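Local coordinates for protein ESSB (Geobacillus thermodenitrificans, PDB 2YNQ) that probably serves as a membrane component of the type VII secretion system, this chain being its extracellular domain, at residues Q63-N68 with R102-Y107. Numbering follows the deposited sequence.
With NA (sodium ion), chain O.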
loop_
_atom_site.group_PDB
_atom_site.type_symbol
_atom_site.label_atom_id
_atom_site.label_comp_id
_atom_site.label_asym_id
_atom_site.label_seq_id
_atom_site.Cartn_x
_atom_site.Cartn_y
_atom_site.Cartn_z
ATOM N N GLN D 63 2.923 -10.984 2.304
ATOM C CA GLN D 63 3.120 -12.428 2.176
ATOM C C GLN D 63 3.166 -12.858 0.716
ATOM O O GLN D 63 3.827 -13.825 0.361
ATOM C CB GLN D 63 1.979 -13.188 2.870
ATOM C CG GLN D 63 2.106 -13.297 4.390
ATOM C CD GLN D 63 0.803 -13.748 5.106
ATOM O OE1 GLN D 63 0.674 -13.579 6.322
ATOM N NE2 GLN D 63 -0.149 -14.322 4.354
ATOM N N THR D 64 2.444 -12.128 -0.119
ATOM C CA THR D 64 2.222 -12.489 -1.499
ATOM C C THR D 64 3.391 -12.106 -2.397
ATOM O O THR D 64 3.768 -12.902 -3.246
ATOM C CB THR D 64 0.936 -11.806 -2.026
ATOM O OG1 THR D 64 -0.139 -12.054 -1.118
ATOM C CG2 THR D 64 0.552 -12.307 -3.419
ATOM N N VAL D 65 3.947 -10.903 -2.227
ATOM C CA VAL D 65 4.929 -10.362 -3.186
ATOM C C VAL D 65 6.380 -10.620 -2.803
ATOM O O VAL D 65 6.693 -10.823 -1.631
ATOM C CB VAL D 65 4.737 -8.835 -3.467
ATOM C CG1 VAL D 65 3.395 -8.566 -4.097
ATOM C CG2 VAL D 65 4.954 -7.984 -2.204
ATOM N N SER D 66 7.265 -10.601 -3.798
ATOM C CA SER D 66 8.705 -10.771 -3.575
ATOM C C SER D 66 9.310 -9.431 -3.196
ATOM O O SER D 66 9.917 -8.763 -4.039
ATOM C CB SER D 66 9.402 -11.255 -4.848
ATOM O OG SER D 66 9.036 -12.569 -5.201
ATOM N N ASN D 67 9.140 -9.034 -1.937
ATOM C CA ASN D 67 9.600 -7.732 -1.490
ATOM C C ASN D 67 10.860 -7.816 -0.623
ATOM O O ASN D 67 11.231 -6.848 0.028
ATOM C CB ASN D 67 8.492 -7.044 -0.706
ATOM C CG ASN D 67 8.210 -7.736 0.620
ATOM O OD1 ASN D 67 8.289 -8.975 0.728
ATOM N ND2 ASN D 67 7.888 -6.947 1.633
ATOM N N ASN D 68 11.516 -8.966 -0.588
ATOM C CA ASN D 68 12.767 -9.028 0.128
ATOM C C ASN D 68 13.916 -8.517 -0.741
ATOM O O ASN D 68 14.040 -8.918 -1.905
ATOM C CB ASN D 68 13.052 -10.441 0.641
ATOM C CG ASN D 68 14.295 -10.485 1.539
ATOM O OD1 ASN D 68 14.485 -9.609 2.411
ATOM N ND2 ASN D 68 15.159 -11.492 1.318
ATOM N N ARG D 102 4.959 -13.933 -11.123
ATOM C CA ARG D 102 3.490 -13.796 -11.242
ATOM C C ARG D 102 2.907 -12.715 -10.339
ATOM O O ARG D 102 2.233 -11.801 -10.808
ATOM C CB ARG D 102 2.803 -15.137 -10.979
ATOM C CG ARG D 102 1.303 -15.097 -11.161
ATOM C CD ARG D 102 0.602 -15.734 -9.969
ATOM N NE ARG D 102 1.081 -17.088 -9.747
ATOM C CZ ARG D 102 1.668 -17.534 -8.640
ATOM N NH1 ARG D 102 1.853 -16.759 -7.585
ATOM N NH2 ARG D 102 2.054 -18.797 -8.590
ATOM N N ASP D 103 3.195 -12.802 -9.046
ATOM C CA ASP D 103 2.618 -11.884 -8.080
ATOM C C ASP D 103 3.129 -10.469 -8.216
ATOM O O ASP D 103 2.441 -9.527 -7.812
ATOM C CB ASP D 103 2.792 -12.433 -6.677
ATOM C CG ASP D 103 2.202 -13.832 -6.543
ATOM O OD1 ASP D 103 1.138 -14.098 -7.155
ATOM O OD2 ASP D 103 2.805 -14.674 -5.861
ATOM N N LEU D 104 4.303 -10.310 -8.829
ATOM C CA LEU D 104 4.811 -8.989 -9.103
ATOM C C LEU D 104 4.077 -8.387 -10.294
ATOM O O LEU D 104 3.792 -7.189 -10.304
ATOM C CB LEU D 104 6.342 -8.982 -9.281
ATOM C CG LEU D 104 7.212 -9.233 -8.030
ATOM C CD1 LEU D 104 8.673 -8.900 -8.305
ATOM C CD2 LEU D 104 6.752 -8.478 -6.806
ATOM N N ILE D 105 3.752 -9.205 -11.285
ATOM C CA ILE D 105 2.942 -8.739 -12.414
ATOM C C ILE D 105 1.591 -8.307 -11.886
ATOM O O ILE D 105 1.117 -7.211 -12.192
ATOM C CB ILE D 105 2.764 -9.814 -13.522
ATOM C CG1 ILE D 105 4.133 -10.219 -14.096
ATOM C CG2 ILE D 105 1.816 -9.305 -14.613
ATOM C CD1 ILE D 105 4.130 -11.474 -15.014
ATOM N N VAL D 106 0.984 -9.135 -11.049
ATOM C CA VAL D 106 -0.304 -8.767 -10.492
ATOM C C VAL D 106 -0.207 -7.462 -9.711
ATOM O O VAL D 106 -1.058 -6.576 -9.862
ATOM C CB VAL D 106 -0.896 -9.871 -9.596
ATOM C CG1 VAL D 106 -2.076 -9.331 -8.834
ATOM C CG2 VAL D 106 -1.291 -11.078 -10.431
ATOM N N TYR D 107 0.818 -7.331 -8.879
ATOM C CA TYR D 107 0.934 -6.119 -8.068
ATOM C C TYR D 107 1.094 -4.862 -8.933
ATOM O O TYR D 107 0.486 -3.813 -8.662
ATOM C CB TYR D 107 2.075 -6.242 -7.081
ATOM C CG TYR D 107 2.074 -5.133 -6.083
ATOM C CD1 TYR D 107 1.165 -5.135 -5.020
ATOM C CD2 TYR D 107 2.967 -4.075 -6.197
ATOM C CE1 TYR D 107 1.149 -4.112 -4.097
ATOM C CE2 TYR D 107 2.975 -3.044 -5.266
ATOM C CZ TYR D 107 2.063 -3.064 -4.230
ATOM O OH TYR D 107 2.040 -2.028 -3.332
HETATM NA NA NA O . 6.903 -11.219 0.770
HETATM O O HOH W 1 7.214 -13.491 -0.166
HETATM O O HOH W 2 9.596 -11.979 -0.192
HETATM O O HOH W 3 7.823 -11.950 2.944
#
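Val65 packs its isopropyl group against Leu104 and Tyr107 where the C-terminal end of helix 59-64 meets the first turns of helix 102-118. The fold is all-helical, and this contact joins a helix end and its following inverse gamma turn, centred on Ser66, to another helix. The tight part is apolar. Val65 CB lies 3.9 Å from Leu104 CD2. Val65 CG1 is anti to the carbonyl carbon (chi1 -63°), which carries it to 4.0 Å from Tyr107 CB, at the root of the ring. The same Leu104 CD2 also sits 3.7 Å from the backbone N of Ser66. Trp81 of helix 75-85 touches Leu104, and its NE1 donates a hydrogen bond to Ser66 O.

The other side is looser and polar. The side chains of Thr64 and Asp103 cross at about a right angle, with Thr64 CG2 3.8 Å from Asp103 CG. Asp103 OD2 and Thr64 O are 3.3 Å apart, but both are acceptors and do not bond. The carboxylate is instead held by Arg102, whose NH1 donates to Asp103 OD1 in the guanidinium plane, with an N-H...O angle of 164°. An alanine in place of Asp103 would probably leave the Arg102 guanidinium without this mate and free to turn, and Thr64 CG2 without its carboxylate neighbour.

Beyond the turn, away from helix 102-118, the loop holds a sodium ion. Arg62 O and three waters, one of them more distant, supply part of its shell. Val65 O binds the ion at 2.4 Å, and Asn67 OD1 at 2.6 Å.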